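Local coordinates for protein fimbrial subunit type 1 (Actinomyces oris, PDB 3UXF) that serves as the major structural subunit of cell-wall-anchored type 1 fimbriae, surface fibres of this Gram-positive bacterium, at residues A[209-215]-A[283-288]; A[352-358]-A[420-426]; A[443-448]-A[462-467]. All blocks are in the same frame, centred on the assembly; numbering follows the deposited sequence.

Interaction 1: residues A[209-215]-A[283-288]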
loop_
_atom_site.group_PDB
_atom_site.type_symbol
_atom_site.label_atom_id
_atom_site.label_comp_id
_atom_site.label_asym_id
_atom_site.label_seq_id
_atom_site.Cartn_x
_atom_site.Cartn_y
_atom_site.Cartn_z
ATOM N N ILE A 209 -6.190 11.634 -4.484
ATOM C CA ILE A 209 -7.500 12.099 -4.918
ATOM C C ILE A 209 -7.301 12.795 -6.274
ATOM O O ILE A 209 -6.404 13.617 -6.403
ATOM C CB ILE A 209 -8.041 13.133 -3.917
ATOM C CG1 ILE A 209 -8.250 12.462 -2.539
ATOM C CG2 ILE A 209 -9.331 13.707 -4.389
ATOM C CD1 ILE A 209 -8.474 13.464 -1.403
ATOM N N PRO A 210 -8.107 12.446 -7.282
ATOM C CA PRO A 210 -7.948 13.142 -8.578
ATOM C C PRO A 210 -8.167 14.645 -8.459
ATOM O O PRO A 210 -9.024 15.066 -7.710
ATOM C CB PRO A 210 -9.067 12.544 -9.440
ATOM C CG PRO A 210 -9.365 11.231 -8.815
ATOM C CD PRO A 210 -9.108 11.367 -7.345
ATOM N N LYS A 211 -7.412 15.431 -9.229
ATOM C CA LYS A 211 -7.685 16.869 -9.314
ATOM C C LYS A 211 -8.705 17.143 -10.420
ATOM O O LYS A 211 -8.469 16.793 -11.576
ATOM C CB LYS A 211 -6.399 17.623 -9.586
ATOM C CG LYS A 211 -6.562 19.164 -9.530
ATOM C CD LYS A 211 -5.213 19.844 -9.773
ATOM C CE LYS A 211 -5.290 21.380 -9.611
ATOM N NZ LYS A 211 -3.929 22.007 -9.698
ATOM N N VAL A 212 -9.858 17.693 -10.063
ATOM C CA VAL A 212 -10.886 18.047 -11.044
ATOM C C VAL A 212 -11.107 19.556 -10.925
ATOM O O VAL A 212 -10.655 20.149 -9.952
ATOM C CB VAL A 212 -12.218 17.316 -10.822
ATOM C CG1 VAL A 212 -12.019 15.783 -10.898
ATOM C CG2 VAL A 212 -12.851 17.718 -9.487
ATOM N N ASP A 213 -11.791 20.163 -11.907
ATOM C CA ASP A 213 -11.967 21.620 -11.950
ATOM C C ASP A 213 -13.117 22.026 -11.065
ATOM O O ASP A 213 -14.247 22.296 -11.517
ATOM C CB ASP A 213 -12.192 22.098 -13.398
ATOM C CG ASP A 213 -12.602 23.568 -13.472
ATOM O OD1 ASP A 213 -12.219 24.361 -12.571
ATOM O OD2 ASP A 213 -13.313 23.927 -14.442
ATOM N N TYR A 214 -12.845 22.025 -9.763
ATOM C CA TYR A 214 -13.894 22.254 -8.810
ATOM C C TYR A 214 -14.648 23.586 -9.033
ATOM O O TYR A 214 -15.874 23.610 -9.044
ATOM C CB TYR A 214 -13.326 22.127 -7.380
ATOM C CG TYR A 214 -14.424 22.252 -6.383
ATOM C CD1 TYR A 214 -15.196 21.151 -6.028
ATOM C CD2 TYR A 214 -14.739 23.487 -5.813
ATOM C CE1 TYR A 214 -16.227 21.267 -5.149
ATOM C CE2 TYR A 214 -15.785 23.616 -4.945
ATOM C CZ TYR A 214 -16.522 22.508 -4.595
ATOM O OH TYR A 214 -17.566 22.597 -3.739
ATOM N N PRO A 215 -13.912 24.687 -9.233
ATOM C CA PRO A 215 -14.680 25.931 -9.355
ATOM C C PRO A 215 -15.538 25.966 -10.619
ATOM O O PRO A 215 -16.587 26.621 -10.630
ATOM C CB PRO A 215 -13.605 27.027 -9.346
ATOM C CG PRO A 215 -12.303 26.374 -9.435
ATOM C CD PRO A 215 -12.467 24.914 -9.100
ATOM N N ALA A 283 -13.873 15.965 -1.120
ATOM C CA ALA A 283 -12.623 15.537 -1.689
ATOM C C ALA A 283 -12.205 16.331 -2.938
ATOM O O ALA A 283 -11.028 16.620 -3.113
ATOM C CB ALA A 283 -12.646 14.026 -1.978
ATOM N N SER A 284 -13.153 16.579 -3.842
ATOM C CA SER A 284 -12.859 17.303 -5.069
ATOM C C SER A 284 -12.259 18.673 -4.722
ATOM O O SER A 284 -11.238 19.082 -5.267
ATOM C CB SER A 284 -14.146 17.491 -5.870
ATOM O OG SER A 284 -14.699 16.239 -6.255
ATOM N N GLU A 285 -12.898 19.333 -3.786
ATOM C CA GLU A 285 -12.489 20.681 -3.367
ATOM C C GLU A 285 -11.151 20.694 -2.658
ATOM O O GLU A 285 -10.284 21.526 -2.923
ATOM C CB GLU A 285 -13.540 21.277 -2.459
ATOM C CG GLU A 285 -13.205 22.727 -1.998
ATOM C CD GLU A 285 -14.277 23.300 -1.081
ATOM O OE1 GLU A 285 -14.851 22.555 -0.237
ATOM O OE2 GLU A 285 -14.587 24.504 -1.244
ATOM N N ALA A 286 -10.977 19.750 -1.733
ATOM C CA ALA A 286 -9.749 19.686 -0.952
ATOM C C ALA A 286 -8.544 19.485 -1.846
ATOM O O ALA A 286 -7.495 20.100 -1.641
ATOM C CB ALA A 286 -9.837 18.555 0.139
ATOM N N ARG A 287 -8.669 18.605 -2.838
ATOM C CA ARG A 287 -7.554 18.317 -3.703
ATOM C C ARG A 287 -7.280 19.521 -4.624
ATOM O O ARG A 287 -6.123 19.831 -4.881
ATOM C CB ARG A 287 -7.863 17.090 -4.569
ATOM C CG ARG A 287 -6.798 16.762 -5.613
ATOM C CD ARG A 287 -5.393 16.629 -5.048
ATOM N NE ARG A 287 -4.431 16.463 -6.140
ATOM C CZ ARG A 287 -3.899 17.492 -6.799
ATOM N NH1 ARG A 287 -4.224 18.731 -6.436
ATOM N NH2 ARG A 287 -3.041 17.303 -7.804
ATOM N N TYR A 288 -8.337 20.130 -5.137
ATOM C CA TYR A 288 -8.165 21.265 -6.062
ATOM C C TYR A 288 -7.414 22.376 -5.335
ATOM O O TYR A 288 -6.452 22.937 -5.880
ATOM C CB TYR A 288 -9.513 21.783 -6.556
ATOM C CG TYR A 288 -9.363 22.957 -7.494
ATOM C CD1 TYR A 288 -8.960 22.757 -8.800
ATOM C CD2 TYR A 288 -9.577 24.253 -7.051
ATOM C CE1 TYR A 288 -8.792 23.845 -9.678
ATOM C CE2 TYR A 288 -9.407 25.343 -7.928
ATOM C CZ TYR A 288 -9.017 25.114 -9.227
ATOM O OH TYR A 288 -8.839 26.175 -10.104
HETATM O O HOH W 1 -3.959 13.784 -7.516
HETATM O O HOH W 2 -10.109 17.742 -7.238
HETATM O O HOH W 3 -2.181 20.698 -7.594
HETATM O O HOH W 4 -9.592 25.996 -12.507
#
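The carbonyl oxygen of Ser-284 accepts twice: from Tyr-288 N one helical turn on, and from a water 2.6 Å away. That water also donates to Pro-210 O and accepts from Val-212 N, so a single molecule ties the helix 277-288 to the loop that follows strand 201-208. Beside it Val-212 CG2 rests on Ser-284 CB, 3.8 Å apart.

Further along, Arg-287 bends at its second torsion (chi2 53°), which lays its guanidinium under Lys-211, whose CB sits over the flat face 3.7 Å from Arg-287 CZ. The edge of the group serves water instead: Arg-287 NE donates to a molecule that in turn donates to Ile-209 O. Another water accepts from both Lys-211 NZ and Arg-287 NH1, which probably eases the repulsion between these like charges, 4.6 Å apart.

Two tyrosines offer ring faces to carbon. Glu-285 CB stands almost on the normal of the Tyr-214 ring (9° off, 3.8 Å from its centroid), while Arg-281 binds both Tyr-214 OH and the Glu-285 carboxylate. Pro-215 CD lies 3.5 Å from the centroid of the Tyr-288 ring; a proline CD, polarised by its nitrogen, suits such a CH-pi contact. The loop is therefore seated by carbon over flat surfaces, and ordered waters supply the well-defined polar links between it and the helix.

Interaction 2: residues A[352-358]-A[420-426]. Unlike the reference sequence in segment 352-358: Ile-357 (reference Val).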
loop_
_atom_site.group_PDB
_atom_site.type_symbol
_atom_site.label_atom_id
_atom_site.label_comp_id
_atom_site.label_asym_id
_atom_site.label_seq_id
_atom_site.Cartn_x
_atom_site.Cartn_y
_atom_site.Cartn_z
ATOM N N LYS A 352 3.312 -11.133 10.803
ATOM C CA LYS A 352 3.838 -12.509 10.870
ATOM C C LYS A 352 3.859 -12.999 12.316
ATOM O O LYS A 352 4.534 -12.423 13.159
ATOM C CB LYS A 352 5.236 -12.572 10.238
ATOM C CG LYS A 352 5.251 -12.151 8.791
ATOM C CD LYS A 352 6.698 -12.142 8.278
ATOM C CE LYS A 352 6.742 -11.688 6.822
ATOM N NZ LYS A 352 6.441 -12.820 5.883
ATOM N N TYR A 353 3.119 -14.072 12.588
ATOM C CA TYR A 353 2.972 -14.633 13.933
ATOM C C TYR A 353 3.487 -16.056 13.945
ATOM O O TYR A 353 3.207 -16.842 13.028
ATOM C CB TYR A 353 1.477 -14.629 14.362
ATOM C CG TYR A 353 0.944 -13.281 14.773
ATOM C CD1 TYR A 353 0.408 -12.399 13.834
ATOM C CD2 TYR A 353 1.022 -12.860 16.096
ATOM C CE1 TYR A 353 -0.052 -11.135 14.205
ATOM C CE2 TYR A 353 0.560 -11.616 16.484
ATOM C CZ TYR A 353 0.025 -10.757 15.543
ATOM O OH TYR A 353 -0.460 -9.523 15.903
ATOM N N GLY A 354 4.248 -16.387 14.987
ATOM C CA GLY A 354 4.829 -17.722 15.083
ATOM C C GLY A 354 4.393 -18.508 16.309
ATOM O O GLY A 354 4.047 -17.964 17.355
ATOM N N LYS A 355 4.408 -19.823 16.169
ATOM C CA LYS A 355 4.200 -20.738 17.293
ATOM C C LYS A 355 5.488 -20.907 18.059
ATOM O O LYS A 355 6.548 -20.979 17.442
ATOM C CB LYS A 355 3.791 -22.095 16.709
ATOM C CG LYS A 355 3.742 -23.212 17.763
ATOM C CD LYS A 355 3.322 -24.597 17.172
ATOM C CE LYS A 355 2.087 -24.490 16.285
ATOM N NZ LYS A 355 0.846 -24.399 17.094
ATOM N N VAL A 356 5.418 -20.963 19.391
ATOM C CA VAL A 356 6.567 -21.331 20.198
ATOM C C VAL A 356 6.252 -22.666 20.841
ATOM O O VAL A 356 5.175 -22.836 21.408
ATOM C CB VAL A 356 6.814 -20.291 21.309
ATOM C CG1 VAL A 356 7.895 -20.759 22.242
ATOM C CG2 VAL A 356 7.177 -18.925 20.655
ATOM N N ILE A 357 7.164 -23.630 20.735
ATOM C CA ILE A 357 7.001 -24.876 21.498
ATOM C C ILE A 357 8.011 -24.854 22.631
ATOM O O ILE A 357 9.219 -24.805 22.366
ATOM C CB ILE A 357 7.215 -26.134 20.637
ATOM C CG1 ILE A 357 6.172 -26.184 19.531
ATOM C CG2 ILE A 357 7.038 -27.368 21.492
ATOM C CD1 ILE A 357 6.438 -27.280 18.458
ATOM N N LEU A 358 7.528 -24.850 23.875
ATOM C CA LEU A 358 8.404 -24.784 25.030
ATOM C C LEU A 358 8.563 -26.210 25.536
ATOM O O LEU A 358 7.567 -26.860 25.869
ATOM C CB LEU A 358 7.750 -23.883 26.078
ATOM C CG LEU A 358 8.529 -23.505 27.341
ATOM C CD1 LEU A 358 7.744 -22.407 28.092
ATOM C CD2 LEU A 358 8.732 -24.687 28.260
ATOM N N VAL A 420 4.678 -27.262 26.221
ATOM C CA VAL A 420 3.469 -26.455 26.056
ATOM C C VAL A 420 3.672 -25.584 24.837
ATOM O O VAL A 420 4.796 -25.145 24.569
ATOM C CB VAL A 420 3.114 -25.589 27.297
ATOM C CG1 VAL A 420 4.208 -24.569 27.616
ATOM C CG2 VAL A 420 1.761 -24.884 27.118
ATOM N N GLU A 421 2.604 -25.365 24.085
ATOM C CA GLU A 421 2.683 -24.433 22.947
ATOM C C GLU A 421 2.216 -23.062 23.374
ATOM O O GLU A 421 1.229 -22.921 24.114
ATOM C CB GLU A 421 1.831 -24.914 21.773
ATOM C CG GLU A 421 2.300 -26.247 21.258
ATOM C CD GLU A 421 1.680 -26.658 19.945
ATOM O OE1 GLU A 421 0.689 -26.039 19.506
ATOM O OE2 GLU A 421 2.223 -27.609 19.345
ATOM N N ILE A 422 2.940 -22.046 22.913
ATOM C CA ILE A 422 2.545 -20.664 23.139
ATOM C C ILE A 422 2.170 -20.123 21.757
ATOM O O ILE A 422 3.037 -19.859 20.901
ATOM C CB ILE A 422 3.681 -19.867 23.776
ATOM C CG1 ILE A 422 4.054 -20.512 25.130
ATOM C CG2 ILE A 422 3.250 -18.422 23.953
ATOM C CD1 ILE A 422 5.230 -19.872 25.799
ATOM N N ASN A 423 0.859 -20.012 21.519
ATOM C CA ASN A 423 0.338 -19.673 20.201
ATOM C C ASN A 423 -0.464 -18.399 20.258
ATOM O O ASN A 423 -1.508 -18.406 20.913
ATOM C CB ASN A 423 -0.653 -20.752 19.747
ATOM C CG ASN A 423 -0.021 -22.129 19.602
ATOM O OD1 ASN A 423 1.161 -22.246 19.229
ATOM N ND2 ASN A 423 -0.788 -23.156 19.863
ATOM N N TYR A 424 -0.074 -17.313 19.589
ATOM C CA TYR A 424 1.121 -17.191 18.768
ATOM C C TYR A 424 1.717 -15.814 19.044
ATOM O O TYR A 424 1.016 -14.920 19.506
ATOM C CB TYR A 424 0.753 -17.283 17.287
ATOM C CG TYR A 424 -0.064 -18.500 16.932
ATOM C CD1 TYR A 424 0.550 -19.676 16.536
ATOM C CD2 TYR A 424 -1.449 -18.476 16.997
ATOM C CE1 TYR A 424 -0.186 -20.791 16.216
ATOM C CE2 TYR A 424 -2.196 -19.592 16.679
ATOM C CZ TYR A 424 -1.557 -20.748 16.289
ATOM O OH TYR A 424 -2.281 -21.867 15.968
ATOM N N LEU A 425 3.003 -15.645 18.751
ATOM C CA LEU A 425 3.685 -14.380 18.992
ATOM C C LEU A 425 4.177 -13.734 17.700
ATOM O O LEU A 425 4.713 -14.409 16.830
ATOM C CB LEU A 425 4.867 -14.587 19.939
ATOM C CG LEU A 425 4.535 -14.714 21.426
ATOM C CD1 LEU A 425 5.647 -15.438 22.162
ATOM C CD2 LEU A 425 4.288 -13.348 22.032
ATOM N N ARG A 426 3.991 -12.424 17.592
ATOM C CA ARG A 426 4.444 -11.685 16.421
ATOM C C ARG A 426 5.965 -11.694 16.370
ATOM O O ARG A 426 6.621 -11.572 17.395
ATOM C CB ARG A 426 3.935 -10.243 16.465
ATOM C CG ARG A 426 3.616 -9.643 15.098
ATOM C CD ARG A 426 3.923 -8.151 15.062
ATOM N NE ARG A 426 5.295 -7.908 15.484
ATOM C CZ ARG A 426 5.636 -7.295 16.609
ATOM N NH1 ARG A 426 4.702 -6.825 17.425
ATOM N NH2 ARG A 426 6.915 -7.148 16.917
HETATM O O HOH W 5 -1.545 -24.366 15.528
#
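Tyr-353 lays its ring over the aliphatic start of Arg-426, whose CG stands 3.9 Å from the ring centroid, 17° off the normal. The arginine thus lends carbon to the aromatic face, while its NE bonds to Tyr-430 O and the phenol hydroxyl reaches Ala-194 O.

On the same side of the sheet, Lys-355 bends at chi3 (-48°) and chi4 (-78°), which carries NZ across to two acceptors of the partner strand. It makes a salt bridge to Glu-421 OE1 at 2.9 Å, approaching from above the carboxylate plane, and a hydrogen bond to Asn-423 OD1 at 3.0 Å. Asn-423 ND2 donates to the same Glu-421 OE1 along its anti lone pair, 3.3 Å away, so amide and carboxylate hold each other as both receive the ammonium. A water links Lys-355 NZ to Tyr-424 OH.

The backbones pair antiparallel, Gly-354 with Leu-425 and Val-356 with Ile-422. Between these pairs Lys-355 faces two residues, Asn-423 and Tyr-424, joined by a cis peptide: a beta bulge. On the other face, branched aliphatics suit the buried interior: Val-356 CB meets Ile-422 CB at 4.0 Å. There Leu-358 and Ile-422 pack on Leu-447 of strand 444-451, and Leu-425 on Tyr-445, as between the two sheets of a beta sandwich, here that of the prealbumin-like domain.

Interaction 3: residues A[443-448]-A[462-467]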
loop_
_atom_site.group_PDB
_atom_site.type_symbol
_atom_site.label_atom_id
_atom_site.label_comp_id
_atom_site.label_asym_id
_atom_site.label_seq_id
_atom_site.Cartn_x
_atom_site.Cartn_y
_atom_site.Cartn_z
ATOM N N ASP A 443 14.722 -5.971 21.415
ATOM C CA ASP A 443 13.850 -6.748 20.501
ATOM C C ASP A 443 13.771 -8.210 20.940
ATOM O O ASP A 443 14.141 -9.123 20.210
ATOM C CB ASP A 443 14.371 -6.650 19.076
ATOM C CG ASP A 443 14.285 -5.239 18.536
ATOM O OD1 ASP A 443 13.221 -4.598 18.658
ATOM O OD2 ASP A 443 15.299 -4.737 18.008
ATOM N N TYR A 444 13.262 -8.419 22.156
ATOM C CA TYR A 444 13.138 -9.757 22.729
ATOM C C TYR A 444 11.771 -9.987 23.359
ATOM O O TYR A 444 11.098 -9.044 23.800
ATOM C CB TYR A 444 14.197 -9.975 23.801
ATOM C CG TYR A 444 15.530 -10.400 23.265
ATOM C CD1 TYR A 444 15.785 -11.726 22.995
ATOM C CD2 TYR A 444 16.555 -9.473 23.090
ATOM C CE1 TYR A 444 16.996 -12.129 22.521
ATOM C CE2 TYR A 444 17.793 -9.881 22.607
ATOM C CZ TYR A 444 18.000 -11.211 22.352
ATOM O OH TYR A 444 19.232 -11.648 21.884
ATOM N N TYR A 445 11.395 -11.257 23.427
ATOM C CA TYR A 445 10.418 -11.692 24.416
ATOM C C TYR A 445 11.171 -12.366 25.566
ATOM O O TYR A 445 12.336 -12.729 25.408
ATOM C CB TYR A 445 9.494 -12.735 23.784
ATOM C CG TYR A 445 8.632 -12.152 22.702
ATOM C CD1 TYR A 445 7.765 -11.097 22.983
ATOM C CD2 TYR A 445 8.658 -12.655 21.409
ATOM C CE1 TYR A 445 6.954 -10.541 21.970
ATOM C CE2 TYR A 445 7.853 -12.116 20.380
ATOM C CZ TYR A 445 6.995 -11.057 20.681
ATOM O OH TYR A 445 6.219 -10.491 19.681
ATOM N N CYS A 446 10.505 -12.560 26.706
ATOM C CA CYS A 446 11.087 -13.259 27.856
ATOM C C CYS A 446 10.067 -14.242 28.370
ATOM O O CYS A 446 8.901 -13.874 28.540
ATOM C CB CYS A 446 11.391 -12.253 29.011
ATOM S SG CYS A 446 13.064 -11.510 28.776
ATOM N N LEU A 447 10.488 -15.470 28.638
ATOM C CA LEU A 447 9.667 -16.364 29.482
ATOM C C LEU A 447 9.948 -16.043 30.929
ATOM O O LEU A 447 11.084 -15.795 31.293
ATOM C CB LEU A 447 10.055 -17.810 29.243
ATOM C CG LEU A 447 9.835 -18.352 27.843
ATOM C CD1 LEU A 447 10.402 -19.743 27.758
ATOM C CD2 LEU A 447 8.354 -18.317 27.490
ATOM N N VAL A 448 8.914 -16.029 31.766
ATOM C CA VAL A 448 9.137 -16.035 33.208
ATOM C C VAL A 448 8.516 -17.310 33.729
ATOM O O VAL A 448 7.333 -17.573 33.531
ATOM C CB VAL A 448 8.491 -14.813 33.875
ATOM C CG1 VAL A 448 8.516 -14.954 35.403
ATOM C CG2 VAL A 448 9.218 -13.520 33.418
ATOM N N PRO A 462 14.401 -13.982 34.085
ATOM C CA PRO A 462 13.598 -14.239 32.877
ATOM C C PRO A 462 14.495 -14.820 31.803
ATOM O O PRO A 462 15.734 -14.666 31.863
ATOM C CB PRO A 462 13.137 -12.849 32.429
ATOM C CG PRO A 462 13.426 -11.912 33.567
ATOM C CD PRO A 462 14.636 -12.548 34.284
ATOM N N LEU A 463 13.875 -15.471 30.816
ATOM C CA LEU A 463 14.624 -16.174 29.782
ATOM C C LEU A 463 14.295 -15.589 28.417
ATOM O O LEU A 463 13.221 -15.843 27.864
ATOM C CB LEU A 463 14.190 -17.636 29.804
ATOM C CG LEU A 463 14.318 -18.290 31.180
ATOM C CD1 LEU A 463 13.756 -19.714 31.119
ATOM C CD2 LEU A 463 15.759 -18.281 31.643
ATOM N N PRO A 464 15.213 -14.803 27.845
ATOM C CA PRO A 464 14.932 -14.119 26.574
ATOM C C PRO A 464 14.915 -15.094 25.432
ATOM O O PRO A 464 15.675 -16.072 25.431
ATOM C CB PRO A 464 16.090 -13.139 26.433
ATOM C CG PRO A 464 16.519 -12.896 27.856
ATOM C CD PRO A 464 16.392 -14.248 28.513
ATOM N N PHE A 465 14.079 -14.794 24.449
ATOM C CA PHE A 465 14.033 -15.539 23.189
ATOM C C PHE A 465 13.417 -14.674 22.123
ATOM O O PHE A 465 12.810 -13.643 22.421
ATOM C CB PHE A 465 13.232 -16.852 23.341
ATOM C CG PHE A 465 11.745 -16.637 23.507
ATOM C CD1 PHE A 465 11.225 -16.373 24.765
ATOM C CD2 PHE A 465 10.865 -16.728 22.416
ATOM C CE1 PHE A 465 9.864 -16.149 24.971
ATOM C CE2 PHE A 465 9.491 -16.516 22.624
ATOM C CZ PHE A 465 8.991 -16.233 23.884
ATOM N N ARG A 466 13.603 -15.069 20.867
ATOM C CA ARG A 466 13.028 -14.350 19.739
ATOM C C ARG A 466 12.208 -15.288 18.885
ATOM O O ARG A 466 12.538 -16.479 18.747
ATOM C CB ARG A 466 14.126 -13.723 18.886
ATOM C CG ARG A 466 14.725 -12.488 19.523
ATOM C CD ARG A 466 15.876 -11.964 18.660
ATOM N NE ARG A 466 16.323 -10.673 19.145
ATOM C CZ ARG A 466 17.534 -10.166 18.904
ATOM N NH1 ARG A 466 18.432 -10.861 18.201
ATOM N NH2 ARG A 466 17.851 -8.963 19.390
ATOM N N VAL A 467 11.141 -14.741 18.305
ATOM C CA VAL A 467 10.415 -15.392 17.230
ATOM C C VAL A 467 10.823 -14.644 15.990
ATOM O O VAL A 467 10.633 -13.443 15.891
ATOM C CB VAL A 467 8.870 -15.317 17.473
ATOM C CG1 VAL A 467 8.108 -15.809 16.239
ATOM C CG2 VAL A 467 8.492 -16.165 18.693
#
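Tyr-444, in an antiparallel beta hairpin (strands 444-451 and 463-465) of the prealbumin-like domain, has its CB 4.2 Å from Phe-465 O. From there the side chain runs across the partner strand, not along it. Its CD1 touches Pro-464 CB at 3.7 Å, and Phe-465 O lies at the ring edge. CD1 and CE1 also lie against Arg-466 CG, Arg-466 NE stands over the ring centre, and Tyr-444 CE2 comes within 3.3 Å of Arg-466 NH2. At the tip, Tyr-444 OH ends 3.7 Å from Arg-466 CZ. Ring and guanidinium are stacked, their planes only 17° apart, in a cation-pi contact.

Arg-466 is held flat by more than the ring. Its chain is extended from CG to NE, and NE donates in the guanidinium plane to Asp-443 O, 2.9 Å away and nearly straight at 161°. Arginine suits this place because its face and its edge can be used at once.

The backbones bond reciprocally at Tyr-445 with Phe-465 and at Leu-447 with Leu-463. Pro-464, which has no N-H, stands in the intervening non-hydrogen-bonded pair, where none is needed for this neighbour. On the interior face Phe-465 has CG between its backbone N and carbonyl carbon (chi1 71°), which turns the ring across to the other strand: Tyr-445 CB sits over its face, 3.8 Å from the centroid, and Leu-447 CG meets Phe-465 CE1 at 3.6 Å. On the opposite face, Cys-446 is disulfide-bonded to Cys-382, and its SG packs 3.8 Å from Pro-464 CG.

Along the chain the three contacts follow in series. Interaction 1 joins a loop to helix 277-288 on one side of the molecule's centre; interactions 2 and 3 lie on the other side, their centres about 48 and 51 Å from the centre of interaction 1. Interactions 2 and 3 have their centres about 12 Å apart, both within the prealbumin-like domain, and belong to two different sheets that face each other: strands 344-362 and 419-426 in one, 444-451 and 463-465 in the other. Leu-358 CD1 and Leu-447 CD1 pack 3.8 Å apart between them, and Arg-426 O is probably hydrogen-bonded to Tyr-445 OH. These two thus share one beta-sandwich core, whereas interaction 1, in a distant part of the elongated chain, touches neither.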